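Local coordinates for protein STING-associated CdnE c-di-GMP synthase (Flavobacteriaceae, PDB 6WT8) that synthesises the cyclic dinucleotide c-di-GMP, probably from two GTP molecules and probably as the signal for a partner STING receptor in bacterial CBASS anti-phage defence, at residues 72-77 with 168-173; 80-85 with 160-165. All blocks are in the same frame, centred on the assembly; numbering follows the deposited sequence.

Interaction 1: 72-77 with 168-173; sequences KVEAHL and VLSSTY
V73 and L77 of helix 60-81 meet L169 of helix 154-172 in the buried, aliphatic half of this contact. The CG1 methyl of V73 lies 3.8 Å from L169 CD2, and the two side chains cross at about a right angle. L77 also meets L169 nearly at right angles, with its CD2 4.0 Å from L169 CG. L169 is thus touched by two residues one helical turn apart. All three are buried.

The other half lies nearer solvent, though it too is in close contact. Here H76 points at the far segment and meets T172 over one face and Y173 at its edge. The methyl CG2 of T172 makes a CH-pi contact with the imidazole, 3.5 Å from the centroid of the H76 ring and 16° off its normal. At the edge of the same ring, H76 CD2 lies 3.2 Å from Y173 OH. The two ring planes stand at 86°, but the approach is oblique. The phenol end of Y173 also reaches past H76 to V73 CG2, linking the two halves. The first torsion of T172 turns CG2 to the side opposite its amide N, and so over the imidazole. Its hydroxyl turns back on its own segment: T172 OG1 donates to V168 O at 2.9 Å. S171 OG donates to the same oxygen from the opposite face of the carbonyl plane. K72, at the outer margin, leads its amine away to the carbonyl of E190.

The segment axes come within 10.4 Å at an angle of 120°. The two helices pack on one face of the mixed sheet. V73 and L77 rest on L107 and V197 of strands 106-112 and 192-204, while L169 and Y173 lie against V186 of strand 184-189.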
loop_
_atom_site.group_PDB
_atom_site.type_symbol
_atom_site.label_atom_id
_atom_site.label_comp_id
_atom_site.label_asym_id
_atom_site.label_seq_id
_atom_site.Cartn_x
_atom_site.Cartn_y
_atom_site.Cartn_z
ATOM N N LYS A 72 -17.650 5.395 -10.325
ATOM C CA LYS A 72 -18.315 6.064 -11.446
ATOM C C LYS A 72 -17.532 5.856 -12.736
ATOM O O LYS A 72 -18.124 5.577 -13.797
ATOM C CB LYS A 72 -18.495 7.552 -11.174
ATOM C CG LYS A 72 -19.459 7.745 -10.030
ATOM C CD LYS A 72 -19.835 9.181 -9.866
ATOM C CE LYS A 72 -20.935 9.294 -8.783
ATOM N NZ LYS A 72 -21.518 10.686 -8.738
ATOM N N VAL A 73 -16.195 5.995 -12.678
ATOM C CA VAL A 73 -15.368 5.714 -13.866
ATOM C C VAL A 73 -15.557 4.270 -14.325
ATOM O O VAL A 73 -15.686 3.991 -15.542
ATOM C CB VAL A 73 -13.892 6.011 -13.555
ATOM C CG1 VAL A 73 -12.999 5.686 -14.736
ATOM C CG2 VAL A 73 -13.731 7.494 -13.232
ATOM N N GLU A 74 -15.490 3.320 -13.378
ATOM C CA GLU A 74 -15.664 1.907 -13.720
ATOM C C GLU A 74 -16.956 1.664 -14.484
ATOM O O GLU A 74 -16.953 0.891 -15.452
ATOM C CB GLU A 74 -15.653 1.054 -12.427
ATOM C CG GLU A 74 -15.858 -0.411 -12.787
ATOM C CD GLU A 74 -15.815 -1.361 -11.589
ATOM O OE1 GLU A 74 -14.951 -1.221 -10.714
ATOM O OE2 GLU A 74 -16.656 -2.301 -11.554
ATOM N N ALA A 75 -18.059 2.305 -14.087
ATOM C CA ALA A 75 -19.329 2.033 -14.771
ATOM C C ALA A 75 -19.235 2.383 -16.258
ATOM O O ALA A 75 -19.738 1.651 -17.116
ATOM C CB ALA A 75 -20.468 2.827 -14.131
ATOM N N HIS A 76 -18.564 3.488 -16.587
ATOM C CA HIS A 76 -18.398 3.845 -18.001
ATOM C C HIS A 76 -17.524 2.835 -18.743
ATOM O O HIS A 76 -17.838 2.417 -19.873
ATOM C CB HIS A 76 -17.786 5.244 -18.114
ATOM C CG HIS A 76 -18.702 6.328 -17.671
ATOM N ND1 HIS A 76 -19.827 6.679 -18.393
ATOM C CD2 HIS A 76 -18.692 7.123 -16.570
ATOM C CE1 HIS A 76 -20.480 7.639 -17.748
ATOM N NE2 HIS A 76 -19.825 7.913 -16.630
ATOM N N LEU A 77 -16.389 2.445 -18.139
ATOM C CA LEU A 77 -15.514 1.511 -18.809
ATOM C C LEU A 77 -16.170 0.140 -18.907
ATOM O O LEU A 77 -15.969 -0.567 -19.893
ATOM C CB LEU A 77 -14.204 1.413 -18.024
ATOM C CG LEU A 77 -13.426 2.696 -17.840
ATOM C CD1 LEU A 77 -12.240 2.414 -16.945
ATOM C CD2 LEU A 77 -12.852 3.073 -19.240
ATOM N N VAL A 168 -13.669 6.615 -24.632
ATOM C CA VAL A 168 -14.858 6.648 -23.776
ATOM C C VAL A 168 -14.714 7.708 -22.699
ATOM O O VAL A 168 -15.637 8.499 -22.447
ATOM C CB VAL A 168 -15.070 5.260 -23.159
ATOM C CG1 VAL A 168 -16.108 5.339 -22.024
ATOM C CG2 VAL A 168 -15.531 4.352 -24.218
ATOM N N LEU A 169 -13.532 7.758 -22.060
ATOM C CA LEU A 169 -13.388 8.696 -20.951
ATOM C C LEU A 169 -13.371 10.134 -21.455
ATOM O O LEU A 169 -13.931 11.036 -20.814
ATOM C CB LEU A 169 -12.117 8.346 -20.151
ATOM C CG LEU A 169 -12.228 6.994 -19.432
ATOM C CD1 LEU A 169 -10.826 6.557 -18.934
ATOM C CD2 LEU A 169 -13.236 7.027 -18.258
ATOM N N SER A 170 -12.739 10.378 -22.613
ATOM C CA SER A 170 -12.703 11.737 -23.136
ATOM C C SER A 170 -14.073 12.213 -23.569
ATOM O O SER A 170 -14.300 13.425 -23.627
ATOM C CB SER A 170 -11.752 11.818 -24.332
ATOM O OG SER A 170 -10.434 11.593 -23.912
ATOM N N SER A 171 -14.945 11.294 -23.977
ATOM C CA SER A 171 -16.289 11.696 -24.369
ATOM C C SER A 171 -17.208 11.899 -23.175
ATOM O O SER A 171 -18.263 12.525 -23.328
ATOM C CB SER A 171 -16.884 10.664 -25.328
ATOM O OG SER A 171 -17.221 9.468 -24.700
ATOM N N THR A 172 -16.817 11.439 -21.986
ATOM C CA THR A 172 -17.607 11.485 -20.759
ATOM C C THR A 172 -17.173 12.608 -19.837
ATOM O O THR A 172 -18.018 13.322 -19.282
ATOM C CB THR A 172 -17.476 10.157 -20.001
ATOM O OG1 THR A 172 -17.919 9.081 -20.822
ATOM C CG2 THR A 172 -18.280 10.182 -18.692
ATOM N N TYR A 173 -15.872 12.827 -19.714
ATOM C CA TYR A 173 -15.325 13.776 -18.757
ATOM C C TYR A 173 -14.630 14.919 -19.478
ATOM O O TYR A 173 -13.899 14.706 -20.453
ATOM C CB TYR A 173 -14.327 13.067 -17.797
ATOM C CG TYR A 173 -14.993 12.008 -16.957
ATOM C CD1 TYR A 173 -15.734 12.363 -15.827
ATOM C CD2 TYR A 173 -14.967 10.666 -17.339
ATOM C CE1 TYR A 173 -16.386 11.395 -15.076
ATOM C CE2 TYR A 173 -15.604 9.669 -16.540
ATOM C CZ TYR A 173 -16.326 10.065 -15.438
ATOM O OH TYR A 173 -16.977 9.089 -14.712
#

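Interaction 2: 80-85 with 160-165; sequences SHGNLV and YVRLKS
H81 carries this contact, with its imidazole set among V161, K164 and S165 of helix 154-172. Its chi1 of 53° puts CG between the backbone N and the carbonyl carbon, and the ring points across to the helix. Its CE1 lies 3.2 Å from S165 OG, and its NE2 is 3.9 Å from V161 CG1. Both ring nitrogens have polar partners. ND1 shares a 2.8 Å hydrogen bond with S80 OG, and NE2 bonds Q109. These two bonds should fix the rotation of the ring.

S165 OG donates to V161 O at 2.7 Å, from above the carbonyl plane. It also bonds the Q109 side chain. K164 runs extended past the imidazole in the opposite direction and bends only at chi4 (71°). Its CE packs 3.6 Å from S80 OG. The amine makes weak bonds to Y160 OH and to a water that donates to S80 O.

Beside it, L84 CD1 lies at the edge of the Y160 ring, in its plane, 3.5 Å from Y160 CE2. V85 CG1 meets V161 CG1 at 4.1 Å.

The contact joins the end of helix 60-81 and the turn after it to the middle of helix 154-172. Strand 106-112 lies beneath: V161 touches Q109, V85 touches T111, and L84 pairs with N112 through its backbone.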
loop_
_atom_site.group_PDB
_atom_site.type_symbol
_atom_site.label_atom_id
_atom_site.label_comp_id
_atom_site.label_asym_id
_atom_site.label_seq_id
_atom_site.Cartn_x
_atom_site.Cartn_y
_atom_site.Cartn_z
ATOM N N SER A 80 -18.597 0.073 -21.760
ATOM C CA SER A 80 -17.855 0.085 -23.024
ATOM C C SER A 80 -17.243 -1.261 -23.364
ATOM O O SER A 80 -17.346 -1.703 -24.521
ATOM C CB SER A 80 -16.779 1.192 -22.938
ATOM O OG SER A 80 -15.816 1.050 -23.958
ATOM N N HIS A 81 -16.541 -1.904 -22.410
ATOM C CA HIS A 81 -15.748 -3.072 -22.763
ATOM C C HIS A 81 -15.521 -3.971 -21.560
ATOM O O HIS A 81 -14.502 -4.682 -21.488
ATOM C CB HIS A 81 -14.404 -2.629 -23.381
ATOM C CG HIS A 81 -13.635 -1.648 -22.544
ATOM N ND1 HIS A 81 -13.688 -0.278 -22.740
ATOM C CD2 HIS A 81 -12.794 -1.851 -21.506
ATOM C CE1 HIS A 81 -12.928 0.316 -21.837
ATOM N NE2 HIS A 81 -12.361 -0.609 -21.081
ATOM N N GLY A 82 -16.520 -3.982 -20.664
ATOM C CA GLY A 82 -16.454 -4.883 -19.513
ATOM C C GLY A 82 -16.351 -6.349 -19.892
ATOM O O GLY A 82 -15.878 -7.170 -19.085
ATOM N N ASN A 83 -16.748 -6.699 -21.110
ATOM C CA ASN A 83 -16.670 -8.065 -21.591
ATOM C C ASN A 83 -15.234 -8.511 -21.812
ATOM O O ASN A 83 -15.018 -9.699 -22.065
ATOM C CB ASN A 83 -17.490 -8.241 -22.880
ATOM C CG ASN A 83 -17.089 -7.233 -23.984
ATOM O OD1 ASN A 83 -17.109 -6.016 -23.726
ATOM N ND2 ASN A 83 -16.715 -7.741 -25.188
ATOM N N LEU A 84 -14.271 -7.582 -21.785
ATOM C CA LEU A 84 -12.866 -7.921 -22.023
ATOM C C LEU A 84 -11.988 -7.804 -20.791
ATOM O O LEU A 84 -10.827 -8.232 -20.839
ATOM C CB LEU A 84 -12.274 -7.000 -23.122
ATOM C CG LEU A 84 -12.940 -7.175 -24.514
ATOM C CD1 LEU A 84 -12.205 -6.233 -25.509
ATOM C CD2 LEU A 84 -12.838 -8.586 -25.022
ATOM N N VAL A 85 -12.494 -7.245 -19.684
ATOM C CA VAL A 85 -11.651 -6.948 -18.544
ATOM C C VAL A 85 -12.373 -7.253 -17.232
ATOM O O VAL A 85 -13.612 -7.258 -17.140
ATOM C CB VAL A 85 -11.229 -5.455 -18.534
ATOM C CG1 VAL A 85 -10.343 -5.122 -19.717
ATOM C CG2 VAL A 85 -12.454 -4.507 -18.435
ATOM N N TYR A 160 -5.827 -2.045 -27.559
ATOM C CA TYR A 160 -7.226 -1.764 -27.845
ATOM C C TYR A 160 -7.954 -1.228 -26.627
ATOM O O TYR A 160 -8.674 -0.222 -26.718
ATOM C CB TYR A 160 -7.869 -3.056 -28.348
ATOM C CG TYR A 160 -9.336 -2.992 -28.523
ATOM C CD1 TYR A 160 -9.930 -2.116 -29.431
ATOM C CD2 TYR A 160 -10.159 -3.841 -27.785
ATOM C CE1 TYR A 160 -11.287 -2.080 -29.576
ATOM C CE2 TYR A 160 -11.512 -3.820 -27.932
ATOM C CZ TYR A 160 -12.086 -2.945 -28.816
ATOM O OH TYR A 160 -13.446 -2.937 -28.962
ATOM N N VAL A 161 -7.822 -1.922 -25.484
ATOM C CA VAL A 161 -8.515 -1.462 -24.281
ATOM C C VAL A 161 -8.002 -0.089 -23.854
ATOM O O VAL A 161 -8.792 0.806 -23.510
ATOM C CB VAL A 161 -8.361 -2.508 -23.167
ATOM C CG1 VAL A 161 -8.795 -1.927 -21.827
ATOM C CG2 VAL A 161 -9.222 -3.729 -23.487
ATOM N N ARG A 162 -6.682 0.140 -23.935
ATOM C CA ARG A 162 -6.168 1.479 -23.614
ATOM C C ARG A 162 -6.779 2.563 -24.498
ATOM O O ARG A 162 -7.223 3.598 -24.000
ATOM C CB ARG A 162 -4.647 1.482 -23.717
ATOM C CG ARG A 162 -3.979 2.915 -23.683
ATOM C CD ARG A 162 -4.171 3.593 -22.331
ATOM N NE ARG A 162 -3.788 5.017 -22.431
ATOM C CZ ARG A 162 -2.821 5.635 -21.742
ATOM N NH1 ARG A 162 -2.109 4.971 -20.836
ATOM N NH2 ARG A 162 -2.618 6.922 -21.934
ATOM N N LEU A 163 -6.786 2.345 -25.809
ATOM C CA LEU A 163 -7.281 3.397 -26.712
ATOM C C LEU A 163 -8.791 3.544 -26.613
ATOM O O LEU A 163 -9.314 4.679 -26.651
ATOM C CB LEU A 163 -6.848 3.111 -28.175
ATOM C CG LEU A 163 -5.318 3.128 -28.367
ATOM C CD1 LEU A 163 -4.992 2.761 -29.804
ATOM C CD2 LEU A 163 -4.767 4.510 -28.066
ATOM N N LYS A 164 -9.505 2.426 -26.471
ATOM C CA LYS A 164 -10.948 2.506 -26.311
ATOM C C LYS A 164 -11.312 3.261 -25.038
ATOM O O LYS A 164 -12.240 4.084 -25.033
ATOM C CB LYS A 164 -11.519 1.101 -26.309
ATOM C CG LYS A 164 -13.032 1.017 -26.324
ATOM C CD LYS A 164 -13.326 -0.466 -26.584
ATOM C CE LYS A 164 -14.792 -0.735 -26.895
ATOM N NZ LYS A 164 -15.141 -0.214 -28.251
ATOM N N SER A 165 -10.536 3.034 -23.979
ATOM C CA SER A 165 -10.762 3.773 -22.736
ATOM C C SER A 165 -10.499 5.257 -22.888
ATOM O O SER A 165 -11.231 6.091 -22.320
ATOM C CB SER A 165 -9.826 3.184 -21.649
ATOM O OG SER A 165 -10.172 1.846 -21.376
HETATM O O HOH W 1 -18.261 -1.057 -27.078
#

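How the interactions relate
Both contacts join helix 60-81 to helix 154-172, and their centres lie 11 Å apart. They form one continuous seam: V168 of interaction 1 packs on S80 of interaction 2, and L77 on S165. Each is partly buried, with an inner side toward the sheet and an outer, more exposed one. Each also sets a histidine against the other segment. In interaction 1 the inner side is mainly aliphatic, and the histidine is partly exposed and packs without hydrogen bonds across the contact. In interaction 2 the histidine is buried and belongs to a polar network. Q109 links the two contacts, touching L77 and bonding H81 and S165.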